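Local coordinates for protein tRNA dimethylallyltransferase (Bacillus halodurans, PDB 3EXA) that probably transfers a dimethylallyl group from dimethylallyl diphosphate to the N6 atom of adenine 37 in tRNAs that read codons beginning with uridine, at residues A7-T12 / L192-L197; P11-K16 / Y205-R210; T198-V203 / D288-D293; R211-V216 / T262-S267. All coordinates share one frame; numbering follows the deposited sequence.

Interaction 1. Residues A7-T12 / L192-L197; sequences AIVGPT and LVMIGL
Ala7 and Val9 give and take backbone hydrogen bonds with Val193, Ile195 and Leu197, zipping two neighbouring parallel strands together. Ala7 N donates to Val193 O at 2.9 Å, Ala7 O accepts from Ile195 N, and the pattern repeats one step on: Val9 N binds Ile195 O, nearly straight at 176°, and Leu197 N closes the series on Val9 O. On the face that carries Ala7 and Val9, Met194, a selenomethionine here, can be followed outward. Its CB leaves the strand with CG anti to the backbone N (chi1 -151°); CG then lies 3.7 Å from Ala7 CB, and beyond the selenium the bend at chi3 swings CE to 3.7 Å from Val9 CG1, the two side chains crossing at about a right angle. Phe278 of helix 256-279 touches both Val9 and Met194. These are adjacent inner strands of the parallel sheet of a P-loop NTPase-like fold, and strand 4-9 runs straight into the phosphate-binding loop, whose Gly10, Pro11 and Thr12 are predicted to bind ATP. The other face belongs to Ile8 and Ile195, which lie side by side, Ile8 CG1 3.7 Å from Ile195 CD1, with Leu197 CD1 reaching Ile8 CG2. Helix 16-25 packs on Ile8 and helix 294-317 on Ile195. Where the strand gives way to the loop, the backbone at Gly10 bends so that a CB would be jammed against the preceding carbonyl oxygen, and the same CB would clash with Leu197 O. Pro11 CD rests 3.4 Å from Leu197 O.

Interaction 2. Residues P11-K16 / Y205-R210; sequences PTAVGK and YDRINR
Arg207 grips the carbonyl of Ala13 side-on, NE and NH2 both donating to the single oxygen, each at 2.8 Å from Ala13 O. That oxygen sits at the guanidinium edge, only 7° out of its plane, yet the two nitrogens use it differently: NE approaches nearly along the C=O axis, whereas NH2 stands above the carbonyl plane. The bend in the arginine chain at chi3 (62°) helps bring the edge of the group round to the loop. The loop is the P-loop (Walker A motif) between strand 4-9 and helix 16-25, with residues predicted to bind ATP and, by similarity, substrate. The apolar, buried part of the contact is where Ala13 CB meets Ile208 CG1 at 4.1 Å and, equally, Arg207 CB. Ile208 is buried; it also touches Ser267 and Ala271 of helix 256-279, and its CG1 and CD1 lie close to Thr12 O. Arg207, by contrast, is an exposed residue on the looser side of the contact, though it also touches Met199, and Gly15 N is only loosely approached, 4.4 Å from Arg207 NH2. Across the loop Lys16 curls back, its NZ donating to Pro11 O at 2.7 Å from above the carbonyl plane.

Interaction 3. Residues T198-V203 / D288-D293; sequences TMERDV and DMTDVD
An Asx turn at the end of the edge strand 284-288 meets the N-terminal end of helix 201-218, where strand 191-198 leaves the parallel sheet. Thr198 O accepts from Met289 N at 3.0 Å, a backbone bond just past the end of strand 284-288. Beside it, Asp288 OD2 takes two bonds from Thr290: the backbone N comes from above the carboxylate plane, and OG1 comes on the syn side. With OG1 thus turned, it accepts in addition from Glu200 N, 2.9 Å from Thr290 OG1, Glu200 being the N-cap residue of the helix. Asp288 is therefore the second shell that positions the threonine hydroxyl. A valine in place of Thr290 would probably leave Glu200 N without this acceptor and set the Asp288 carboxylate freer to turn. Thr290 CG2 lies 3.2 Å from Glu200 OE2, the two side chains crossing at about a right angle. Val203 CG1, in the first turn of the helix, lies 4.0 Å from Asp291 OD2. The selenomethionine side chain of Met199 runs past Thr290 and bends at chi3 (-86°), close to Val14 of the P-loop, placing its terminal CE 3.6 Å from Met289 CB.

Interaction 4. Residues R211-V216 / T262-S267; sequences RVDQMV and TLKRNS
Val212 lies against the aliphatic part of Lys264, its CB and both methyls within reach of the lysine CG, with Val212 CB 3.6 Å from Lys264 CG. Val212 CG1 also slides past Leu263 CD2 at 3.8 Å, the two side chains running in opposite directions. The lysine leaves its helix with CG beside the backbone N (chi1 -76°) and stays extended from there on, which carries Lys264 NZ past Val212 to Asp213 OD1, 2.7 Å away; the aspartate and lysine side chains cross at about a right angle at this salt bridge, whose hydrogen bond is weak. An alanine in place of Asp213 would probably leave the Lys264 ammonium without this carboxylate mate and its long chain less fixed over Val212. In the next shell, Ser267 OG lies 4.2 Å from Val212 CG2, turned back to its own helix: OG and the backbone N of Ser267 meet Leu263 O from opposite faces of its carbonyl plane. Met215 CE lies over one face of the Arg211 guanidinium, offset toward its rim, and Arg211 touches Thr12 of the P-loop. The segments 211-216 and 262-267 cross at 137° with axes 10.2 Å apart, while Leu220 of helix 220-229 packs on both Met215 and Leu263, and Glu245 of helix 244-251 on Leu263.

In the fold
From the N terminus, strand 4-9 enters the P-loop, and this one stretch opens both interaction 1 and interaction 2. Interaction 1 closes first, some 180 residues later, when strand 191-198 comes in beside it; the chain then passes directly into helix 201-218, which closes interaction 2 on the loop. Interaction 3 begins between those two closures, at 198-203, and so crosses interaction 2; it closes at the end of strand 284-288 and in the loop before the C-terminal helix 294-317. Nested inside its span is interaction 4, which joins helix 201-218 to helix 256-279. That one helix thus serves interactions 2, 3 and 4, linking P-loop, sheet edge and helical layer.

Interaction 1. Residues A7-T12 / L192-L197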
loop_
_atom_site.group_PDB
_atom_site.type_symbol
_atom_site.label_atom_id
_atom_site.label_comp_id
_atom_site.label_asym_id
_atom_site.label_seq_id
_atom_site.Cartn_x
_atom_site.Cartn_y
_atom_site.Cartn_z
ATOM N N ALA A 7 -20.231 -26.567 -7.068
ATOM C CA ALA A 7 -19.462 -25.958 -8.150
ATOM C C ALA A 7 -19.321 -26.941 -9.303
ATOM O O ALA A 7 -19.017 -28.115 -9.094
ATOM C CB ALA A 7 -18.088 -25.529 -7.659
ATOM N N ILE A 8 -19.581 -26.462 -10.516
ATOM C CA ILE A 8 -19.462 -27.277 -11.714
ATOM C C ILE A 8 -18.416 -26.584 -12.567
ATOM O O ILE A 8 -18.640 -25.495 -13.088
ATOM C CB ILE A 8 -20.790 -27.349 -12.492
ATOM C CG1 ILE A 8 -21.889 -27.899 -11.592
ATOM C CG2 ILE A 8 -20.626 -28.233 -13.725
ATOM C CD1 ILE A 8 -23.249 -27.903 -12.236
ATOM N N VAL A 9 -17.262 -27.222 -12.691
ATOM C CA VAL A 9 -16.149 -26.671 -13.441
ATOM C C VAL A 9 -15.788 -27.597 -14.595
ATOM O O VAL A 9 -16.217 -28.749 -14.628
ATOM C CB VAL A 9 -14.942 -26.555 -12.540
ATOM C CG1 VAL A 9 -15.316 -25.775 -11.279
ATOM C CG2 VAL A 9 -14.468 -27.958 -12.170
ATOM N N GLY A 10 -14.973 -27.097 -15.517
ATOM C CA GLY A 10 -14.563 -27.883 -16.667
ATOM C C GLY A 10 -14.326 -26.962 -17.852
ATOM O O GLY A 10 -14.747 -25.809 -17.818
ATOM N N PRO A 11 -13.646 -27.431 -18.907
ATOM C CA PRO A 11 -13.362 -26.627 -20.103
ATOM C C PRO A 11 -14.632 -26.255 -20.867
ATOM O O PRO A 11 -15.737 -26.517 -20.400
ATOM C CB PRO A 11 -12.449 -27.538 -20.916
ATOM C CG PRO A 11 -12.955 -28.900 -20.559
ATOM C CD PRO A 11 -13.112 -28.793 -19.058
ATOM N N THR A 12 -14.473 -25.650 -22.042
ATOM C CA THR A 12 -15.617 -25.254 -22.866
ATOM C C THR A 12 -16.078 -26.404 -23.746
ATOM O O THR A 12 -15.273 -27.228 -24.173
ATOM C CB THR A 12 -15.278 -24.105 -23.850
ATOM O OG1 THR A 12 -14.194 -23.319 -23.340
ATOM C CG2 THR A 12 -16.508 -23.211 -24.070
ATOM N N LEU A 192 -18.903 -27.419 0.462
ATOM C CA LEU A 192 -18.727 -27.491 -0.973
ATOM C C LEU A 192 -18.565 -28.875 -1.580
ATOM O O LEU A 192 -17.943 -29.774 -1.005
ATOM C CB LEU A 192 -17.544 -26.607 -1.387
ATOM C CG LEU A 192 -17.202 -26.460 -2.884
ATOM C CD1 LEU A 192 -16.486 -25.156 -3.104
ATOM C CD2 LEU A 192 -16.331 -27.622 -3.351
ATOM N N VAL A 193 -19.169 -29.014 -2.757
ATOM C CA VAL A 193 -19.118 -30.209 -3.577
ATOM C C VAL A 193 -18.737 -29.662 -4.957
ATOM O O VAL A 193 -19.470 -28.872 -5.567
ATOM C CB VAL A 193 -20.483 -30.931 -3.649
ATOM C CG1 VAL A 193 -20.403 -32.101 -4.620
ATOM C CG2 VAL A 193 -20.871 -31.443 -2.267
HETATM N N MSE A 194 -17.562 -30.059 -5.421
HETATM C CA MSE A 194 -17.050 -29.607 -6.696
HETATM C C MSE A 194 -16.957 -30.777 -7.668
HETATM O O MSE A 194 -16.310 -31.779 -7.374
HETATM C CB MSE A 194 -15.670 -28.996 -6.484
HETATM C CG MSE A 194 -15.310 -27.919 -7.475
HETATM SE SE MSE A 194 -13.737 -26.927 -6.936
HETATM C CE MSE A 194 -12.899 -26.780 -8.669
ATOM N N ILE A 195 -17.609 -30.658 -8.817
ATOM C CA ILE A 195 -17.568 -31.719 -9.820
ATOM C C ILE A 195 -16.945 -31.163 -11.088
ATOM O O ILE A 195 -17.081 -29.980 -11.382
ATOM C CB ILE A 195 -18.983 -32.235 -10.174
ATOM C CG1 ILE A 195 -19.833 -31.076 -10.683
ATOM C CG2 ILE A 195 -19.639 -32.892 -8.952
ATOM C CD1 ILE A 195 -21.178 -31.485 -11.200
ATOM N N GLY A 196 -16.259 -32.012 -11.843
ATOM C CA GLY A 196 -15.649 -31.547 -13.075
ATOM C C GLY A 196 -16.115 -32.378 -14.253
ATOM O O GLY A 196 -16.251 -33.595 -14.140
ATOM N N LEU A 197 -16.380 -31.712 -15.375
ATOM C CA LEU A 197 -16.817 -32.374 -16.600
ATOM C C LEU A 197 -15.656 -32.378 -17.596
ATOM O O LEU A 197 -15.089 -31.327 -17.899
ATOM C CB LEU A 197 -18.022 -31.637 -17.193
ATOM C CG LEU A 197 -19.175 -31.417 -16.199
ATOM C CD1 LEU A 197 -20.380 -30.838 -16.930
ATOM C CD2 LEU A 197 -19.539 -32.734 -15.529
#

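Interaction 2. Residues P11-K16 / Y205-R210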
loop_
_atom_site.group_PDB
_atom_site.type_symbol
_atom_site.label_atom_id
_atom_site.label_comp_id
_atom_site.label_asym_id
_atom_site.label_seq_id
_atom_site.Cartn_x
_atom_site.Cartn_y
_atom_site.Cartn_z
ATOM N N PRO A 11 -13.646 -27.431 -18.907
ATOM C CA PRO A 11 -13.362 -26.627 -20.103
ATOM C C PRO A 11 -14.632 -26.255 -20.867
ATOM O O PRO A 11 -15.737 -26.517 -20.400
ATOM C CB PRO A 11 -12.449 -27.538 -20.916
ATOM C CG PRO A 11 -12.955 -28.900 -20.559
ATOM C CD PRO A 11 -13.112 -28.793 -19.058
ATOM N N THR A 12 -14.473 -25.650 -22.042
ATOM C CA THR A 12 -15.617 -25.254 -22.866
ATOM C C THR A 12 -16.078 -26.404 -23.746
ATOM O O THR A 12 -15.273 -27.228 -24.173
ATOM C CB THR A 12 -15.278 -24.105 -23.850
ATOM O OG1 THR A 12 -14.194 -23.319 -23.340
ATOM C CG2 THR A 12 -16.508 -23.211 -24.070
ATOM N N ALA A 13 -17.379 -26.432 -24.018
ATOM C CA ALA A 13 -17.994 -27.426 -24.880
ATOM C C ALA A 13 -18.247 -28.802 -24.277
ATOM O O ALA A 13 -18.616 -29.733 -24.994
ATOM C CB ALA A 13 -17.180 -27.560 -26.164
ATOM N N VAL A 14 -18.071 -28.938 -22.967
ATOM C CA VAL A 14 -18.312 -30.224 -22.312
ATOM C C VAL A 14 -19.740 -30.362 -21.788
ATOM O O VAL A 14 -20.061 -31.337 -21.121
ATOM C CB VAL A 14 -17.352 -30.457 -21.117
ATOM C CG1 VAL A 14 -15.959 -30.777 -21.616
ATOM C CG2 VAL A 14 -17.323 -29.230 -20.228
ATOM N N GLY A 15 -20.596 -29.384 -22.061
ATOM C CA GLY A 15 -21.971 -29.498 -21.605
ATOM C C GLY A 15 -22.212 -29.042 -20.185
ATOM O O GLY A 15 -23.080 -29.570 -19.493
ATOM N N LYS A 16 -21.447 -28.044 -19.765
ATOM C CA LYS A 16 -21.543 -27.481 -18.436
ATOM C C LYS A 16 -22.882 -26.775 -18.205
ATOM O O LYS A 16 -23.420 -26.794 -17.094
ATOM C CB LYS A 16 -20.386 -26.513 -18.233
ATOM C CG LYS A 16 -19.620 -26.741 -16.951
ATOM C CD LYS A 16 -18.096 -26.617 -17.116
ATOM C CE LYS A 16 -17.661 -25.245 -17.596
ATOM N NZ LYS A 16 -17.700 -25.130 -19.076
ATOM N N TYR A 205 -11.941 -31.186 -28.845
ATOM C CA TYR A 205 -11.373 -30.231 -29.799
ATOM C C TYR A 205 -12.312 -29.978 -30.973
ATOM O O TYR A 205 -12.548 -28.827 -31.353
ATOM C CB TYR A 205 -10.002 -30.712 -30.320
ATOM C CG TYR A 205 -8.848 -30.516 -29.348
ATOM C CD1 TYR A 205 -9.038 -29.840 -28.141
ATOM C CD2 TYR A 205 -7.568 -30.999 -29.635
ATOM C CE1 TYR A 205 -7.993 -29.651 -27.239
ATOM C CE2 TYR A 205 -6.504 -30.812 -28.733
ATOM C CZ TYR A 205 -6.734 -30.135 -27.534
ATOM O OH TYR A 205 -5.723 -29.935 -26.610
ATOM N N ASP A 206 -12.849 -31.046 -31.551
ATOM C CA ASP A 206 -13.762 -30.884 -32.682
ATOM C C ASP A 206 -14.969 -30.066 -32.275
ATOM O O ASP A 206 -15.432 -29.214 -33.034
ATOM C CB ASP A 206 -14.232 -32.240 -33.208
ATOM C CG ASP A 206 -13.133 -32.999 -33.912
ATOM O OD1 ASP A 206 -13.406 -34.116 -34.393
ATOM O OD2 ASP A 206 -11.998 -32.484 -33.988
ATOM N N ARG A 207 -15.486 -30.322 -31.075
ATOM C CA ARG A 207 -16.650 -29.573 -30.616
ATOM C C ARG A 207 -16.286 -28.106 -30.399
ATOM O O ARG A 207 -17.149 -27.238 -30.488
ATOM C CB ARG A 207 -17.217 -30.182 -29.323
ATOM C CG ARG A 207 -18.003 -31.482 -29.517
ATOM C CD ARG A 207 -18.192 -32.185 -28.181
ATOM N NE ARG A 207 -18.962 -31.374 -27.251
ATOM C CZ ARG A 207 -20.289 -31.378 -27.178
ATOM N NH1 ARG A 207 -20.990 -32.162 -27.982
ATOM N NH2 ARG A 207 -20.916 -30.590 -26.308
ATOM N N ILE A 208 -15.007 -27.840 -30.127
ATOM C CA ILE A 208 -14.542 -26.477 -29.912
ATOM C C ILE A 208 -14.412 -25.760 -31.264
ATOM O O ILE A 208 -14.757 -24.583 -31.377
ATOM C CB ILE A 208 -13.203 -26.462 -29.128
ATOM C CG1 ILE A 208 -13.459 -26.923 -27.681
ATOM C CG2 ILE A 208 -12.566 -25.073 -29.155
ATOM C CD1 ILE A 208 -12.226 -27.084 -26.833
ATOM N N ASN A 209 -13.945 -26.469 -32.290
ATOM C CA ASN A 209 -13.820 -25.871 -33.613
ATOM C C ASN A 209 -15.201 -25.566 -34.178
ATOM O O ASN A 209 -15.430 -24.510 -34.779
ATOM C CB ASN A 209 -13.092 -26.798 -34.585
ATOM C CG ASN A 209 -11.679 -27.114 -34.154
ATOM O OD1 ASN A 209 -10.965 -26.268 -33.608
ATOM N ND2 ASN A 209 -11.258 -28.337 -34.415
ATOM N N ARG A 210 -16.125 -26.494 -33.999
ATOM C CA ARG A 210 -17.473 -26.282 -34.492
ATOM C C ARG A 210 -18.117 -25.118 -33.722
ATOM O O ARG A 210 -18.910 -24.356 -34.271
ATOM C CB ARG A 210 -18.300 -27.569 -34.348
ATOM C CG ARG A 210 -19.791 -27.393 -34.579
ATOM C CD ARG A 210 -20.059 -26.757 -35.918
ATOM N NE ARG A 210 -21.490 -26.583 -36.146
ATOM C CZ ARG A 210 -21.996 -25.829 -37.114
ATOM N NH1 ARG A 210 -21.182 -25.182 -37.938
ATOM N NH2 ARG A 210 -23.309 -25.725 -37.261
#

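Interaction 3. Residues T198-V203 / D288-D293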
loop_
_atom_site.group_PDB
_atom_site.type_symbol
_atom_site.label_atom_id
_atom_site.label_comp_id
_atom_site.label_asym_id
_atom_site.label_seq_id
_atom_site.Cartn_x
_atom_site.Cartn_y
_atom_site.Cartn_z
ATOM N N THR A 198 -15.297 -33.569 -18.078
ATOM C CA THR A 198 -14.201 -33.746 -19.025
ATOM C C THR A 198 -14.738 -34.450 -20.230
ATOM O O THR A 198 -15.924 -34.768 -20.310
ATOM C CB THR A 198 -13.097 -34.690 -18.524
ATOM O OG1 THR A 198 -13.106 -34.738 -17.099
ATOM C CG2 THR A 198 -11.738 -34.229 -19.027
HETATM N N MSE A 199 -13.821 -34.762 -21.137
HETATM C CA MSE A 199 -14.174 -35.431 -22.373
HETATM C C MSE A 199 -12.894 -35.817 -23.098
HETATM O O MSE A 199 -11.848 -35.202 -22.889
HETATM C CB MSE A 199 -14.992 -34.461 -23.219
HETATM C CG MSE A 199 -15.927 -35.080 -24.232
HETATM SE SE MSE A 199 -16.963 -33.672 -25.114
HETATM C CE MSE A 199 -18.410 -33.495 -23.857
ATOM N N GLU A 200 -12.980 -36.839 -23.941
ATOM C CA GLU A 200 -11.837 -37.307 -24.718
ATOM C C GLU A 200 -11.249 -36.161 -25.546
ATOM O O GLU A 200 -11.986 -35.341 -26.097
ATOM C CB GLU A 200 -12.272 -38.463 -25.630
ATOM C CG GLU A 200 -12.154 -39.839 -24.977
ATOM C CD GLU A 200 -12.997 -40.918 -25.658
ATOM O OE1 GLU A 200 -13.026 -40.976 -26.911
ATOM O OE2 GLU A 200 -13.623 -41.721 -24.929
ATOM N N ARG A 201 -9.918 -36.119 -25.616
ATOM C CA ARG A 201 -9.154 -35.087 -26.338
ATOM C C ARG A 201 -9.723 -34.654 -27.684
ATOM O O ARG A 201 -10.202 -33.528 -27.843
ATOM C CB ARG A 201 -7.709 -35.576 -26.554
ATOM C CG ARG A 201 -6.723 -34.523 -27.078
ATOM C CD ARG A 201 -6.614 -33.316 -26.135
ATOM N NE ARG A 201 -6.181 -33.670 -24.778
ATOM C CZ ARG A 201 -6.175 -32.831 -23.740
ATOM N NH1 ARG A 201 -6.579 -31.573 -23.878
ATOM N NH2 ARG A 201 -5.769 -33.250 -22.550
ATOM N N ASP A 202 -9.640 -35.558 -28.654
ATOM C CA ASP A 202 -10.101 -35.305 -30.012
ATOM C C ASP A 202 -11.550 -34.854 -30.130
ATOM O O ASP A 202 -11.869 -33.990 -30.947
ATOM C CB ASP A 202 -9.884 -36.553 -30.863
ATOM C CG ASP A 202 -8.426 -36.938 -30.962
ATOM O OD1 ASP A 202 -8.129 -37.969 -31.599
ATOM O OD2 ASP A 202 -7.577 -36.208 -30.403
ATOM N N VAL A 203 -12.423 -35.450 -29.325
ATOM C CA VAL A 203 -13.840 -35.115 -29.338
ATOM C C VAL A 203 -14.038 -33.675 -28.890
ATOM O O VAL A 203 -14.695 -32.897 -29.570
ATOM C CB VAL A 203 -14.641 -36.079 -28.414
ATOM C CG1 VAL A 203 -16.057 -35.585 -28.226
ATOM C CG2 VAL A 203 -14.675 -37.475 -29.030
ATOM N N ASP A 288 -16.863 -38.142 -17.010
ATOM C CA ASP A 288 -16.577 -38.160 -18.435
ATOM C C ASP A 288 -17.882 -38.009 -19.206
ATOM O O ASP A 288 -18.812 -38.791 -19.029
ATOM C CB ASP A 288 -15.891 -39.473 -18.801
ATOM C CG ASP A 288 -15.257 -39.435 -20.173
ATOM O OD1 ASP A 288 -14.408 -40.309 -20.435
ATOM O OD2 ASP A 288 -15.610 -38.543 -20.987
HETATM N N MSE A 289 -17.939 -36.996 -20.061
HETATM C CA MSE A 289 -19.127 -36.725 -20.853
HETATM C C MSE A 289 -18.963 -37.184 -22.293
HETATM O O MSE A 289 -19.785 -36.858 -23.146
HETATM C CB MSE A 289 -19.438 -35.224 -20.838
HETATM C CG MSE A 289 -19.549 -34.634 -19.441
HETATM SE SE MSE A 289 -20.816 -35.594 -18.344
HETATM C CE MSE A 289 -22.400 -34.550 -18.793
ATOM N N THR A 290 -17.895 -37.926 -22.562
ATOM C CA THR A 290 -17.625 -38.413 -23.910
ATOM C C THR A 290 -18.795 -39.175 -24.526
ATOM O O THR A 290 -19.025 -40.347 -24.205
ATOM C CB THR A 290 -16.411 -39.337 -23.936
ATOM O OG1 THR A 290 -15.268 -38.624 -23.463
ATOM C CG2 THR A 290 -16.151 -39.822 -25.355
ATOM N N ASP A 291 -19.510 -38.493 -25.418
ATOM C CA ASP A 291 -20.664 -39.036 -26.124
ATOM C C ASP A 291 -21.289 -40.218 -25.400
ATOM O O ASP A 291 -21.379 -41.323 -25.937
ATOM C CB ASP A 291 -20.265 -39.436 -27.552
ATOM C CG ASP A 291 -19.750 -38.250 -28.385
ATOM O OD1 ASP A 291 -19.352 -38.477 -29.548
ATOM O OD2 ASP A 291 -19.743 -37.100 -27.887
ATOM N N VAL A 292 -21.715 -39.972 -24.169
ATOM C CA VAL A 292 -22.333 -41.012 -23.370
ATOM C C VAL A 292 -23.815 -40.691 -23.166
ATOM O O VAL A 292 -24.315 -39.656 -23.628
ATOM C CB VAL A 292 -21.597 -41.186 -21.994
ATOM C CG1 VAL A 292 -21.936 -40.047 -21.045
ATOM C CG2 VAL A 292 -21.948 -42.536 -21.373
ATOM N N ASP A 293 -24.511 -41.600 -22.489
ATOM C CA ASP A 293 -25.938 -41.462 -22.242
ATOM C C ASP A 293 -26.208 -40.359 -21.231
ATOM O O ASP A 293 -25.862 -40.486 -20.064
ATOM C CB ASP A 293 -26.494 -42.801 -21.750
ATOM C CG ASP A 293 -27.984 -42.782 -21.600
ATOM O OD1 ASP A 293 -28.680 -42.354 -22.548
ATOM O OD2 ASP A 293 -28.468 -43.200 -20.535
#

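Interaction 4. Residues R211-V216 / T262-S267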
loop_
_atom_site.group_PDB
_atom_site.type_symbol
_atom_site.label_atom_id
_atom_site.label_comp_id
_atom_site.label_asym_id
_atom_site.label_seq_id
_atom_site.Cartn_x
_atom_site.Cartn_y
_atom_site.Cartn_z
ATOM N N ARG A 211 -17.768 -24.973 -32.452
ATOM C CA ARG A 211 -18.317 -23.874 -31.680
ATOM C C ARG A 211 -17.873 -22.576 -32.354
ATOM O O ARG A 211 -18.659 -21.637 -32.485
ATOM C CB ARG A 211 -17.806 -23.914 -30.242
ATOM C CG ARG A 211 -18.868 -23.659 -29.182
ATOM C CD ARG A 211 -18.605 -22.382 -28.389
ATOM N NE ARG A 211 -17.184 -22.172 -28.095
ATOM C CZ ARG A 211 -16.725 -21.510 -27.034
ATOM N NH1 ARG A 211 -15.418 -21.360 -26.856
ATOM N NH2 ARG A 211 -17.573 -21.021 -26.136
ATOM N N VAL A 212 -16.616 -22.528 -32.795
ATOM C CA VAL A 212 -16.086 -21.329 -33.451
ATOM C C VAL A 212 -16.829 -21.013 -34.744
ATOM O O VAL A 212 -17.244 -19.873 -34.978
ATOM C CB VAL A 212 -14.575 -21.465 -33.758
ATOM C CG1 VAL A 212 -14.087 -20.265 -34.574
ATOM C CG2 VAL A 212 -13.807 -21.546 -32.468
ATOM N N ASP A 213 -16.989 -22.024 -35.589
ATOM C CA ASP A 213 -17.699 -21.826 -36.831
ATOM C C ASP A 213 -19.090 -21.311 -36.471
ATOM O O ASP A 213 -19.585 -20.363 -37.084
ATOM C CB ASP A 213 -17.821 -23.136 -37.610
ATOM C CG ASP A 213 -16.484 -23.803 -37.854
ATOM O OD1 ASP A 213 -15.475 -23.104 -38.085
ATOM O OD2 ASP A 213 -16.449 -25.053 -37.829
ATOM N N GLN A 214 -19.722 -21.928 -35.477
ATOM C CA GLN A 214 -21.057 -21.481 -35.072
ATOM C C GLN A 214 -21.058 -19.983 -34.792
ATOM O O GLN A 214 -21.963 -19.276 -35.224
ATOM C CB GLN A 214 -21.523 -22.211 -33.821
ATOM C CG GLN A 214 -22.514 -23.318 -34.060
ATOM C CD GLN A 214 -22.790 -24.079 -32.779
ATOM O OE1 GLN A 214 -23.119 -23.479 -31.749
ATOM N NE2 GLN A 214 -22.651 -25.400 -32.826
HETATM N N MSE A 215 -20.049 -19.510 -34.069
HETATM C CA MSE A 215 -19.957 -18.091 -33.758
HETATM C C MSE A 215 -19.829 -17.266 -35.034
HETATM O O MSE A 215 -20.440 -16.204 -35.159
HETATM C CB MSE A 215 -18.752 -17.796 -32.865
HETATM C CG MSE A 215 -18.749 -18.542 -31.553
HETATM SE SE MSE A 215 -17.211 -18.148 -30.456
HETATM C CE MSE A 215 -18.120 -18.164 -28.740
ATOM N N VAL A 216 -19.029 -17.748 -35.978
ATOM C CA VAL A 216 -18.858 -17.017 -37.218
ATOM C C VAL A 216 -20.184 -16.986 -37.962
ATOM O O VAL A 216 -20.554 -15.963 -38.519
ATOM C CB VAL A 216 -17.786 -17.653 -38.100
ATOM C CG1 VAL A 216 -17.686 -16.901 -39.409
ATOM C CG2 VAL A 216 -16.457 -17.638 -37.372
ATOM N N THR A 262 -6.761 -18.990 -35.982
ATOM C CA THR A 262 -6.085 -18.621 -34.741
ATOM C C THR A 262 -7.037 -18.643 -33.548
ATOM O O THR A 262 -6.648 -19.011 -32.433
ATOM C CB THR A 262 -5.430 -17.230 -34.872
ATOM O OG1 THR A 262 -4.322 -17.314 -35.784
ATOM C CG2 THR A 262 -4.933 -16.731 -33.512
ATOM N N LEU A 263 -8.283 -18.258 -33.791
ATOM C CA LEU A 263 -9.299 -18.261 -32.745
ATOM C C LEU A 263 -9.556 -19.693 -32.310
ATOM O O LEU A 263 -9.684 -19.978 -31.123
ATOM C CB LEU A 263 -10.605 -17.646 -33.265
ATOM C CG LEU A 263 -11.852 -17.844 -32.402
ATOM C CD1 LEU A 263 -11.544 -17.481 -30.958
ATOM C CD2 LEU A 263 -12.988 -16.988 -32.931
ATOM N N LYS A 264 -9.640 -20.597 -33.279
ATOM C CA LYS A 264 -9.877 -21.992 -32.964
ATOM C C LYS A 264 -8.738 -22.555 -32.124
ATOM O O LYS A 264 -8.964 -23.241 -31.122
ATOM C CB LYS A 264 -10.029 -22.805 -34.245
ATOM C CG LYS A 264 -11.383 -22.616 -34.936
ATOM C CD LYS A 264 -11.456 -23.391 -36.252
ATOM C CE LYS A 264 -12.854 -23.338 -36.867
ATOM N NZ LYS A 264 -12.963 -24.173 -38.097
ATOM N N ARG A 265 -7.515 -22.255 -32.543
ATOM C CA ARG A 265 -6.328 -22.719 -31.854
ATOM C C ARG A 265 -6.301 -22.165 -30.437
ATOM O O ARG A 265 -6.170 -22.922 -29.472
ATOM C CB ARG A 265 -5.093 -22.292 -32.643
ATOM C CG ARG A 265 -3.769 -22.705 -32.034
ATOM C CD ARG A 265 -2.762 -23.024 -33.141
ATOM N NE ARG A 265 -2.782 -22.021 -34.204
ATOM C CZ ARG A 265 -2.485 -20.735 -34.029
ATOM N NH1 ARG A 265 -2.533 -19.892 -35.055
ATOM N NH2 ARG A 265 -2.136 -20.291 -32.829
ATOM N N ASN A 266 -6.440 -20.849 -30.296
ATOM C CA ASN A 266 -6.437 -20.267 -28.959
ATOM C C ASN A 266 -7.563 -20.853 -28.109
ATOM O O ASN A 266 -7.389 -21.041 -26.908
ATOM C CB ASN A 266 -6.589 -18.744 -29.011
ATOM C CG ASN A 266 -5.444 -18.066 -29.725
ATOM O OD1 ASN A 266 -4.325 -18.574 -29.749
ATOM N ND2 ASN A 266 -5.715 -16.905 -30.304
ATOM N N SER A 267 -8.712 -21.141 -28.718
ATOM C CA SER A 267 -9.828 -21.711 -27.967
ATOM C C SER A 267 -9.482 -23.103 -27.442
ATOM O O SER A 267 -9.872 -23.470 -26.330
ATOM C CB SER A 267 -11.094 -21.799 -28.827
ATOM O OG SER A 267 -11.662 -20.522 -29.064
#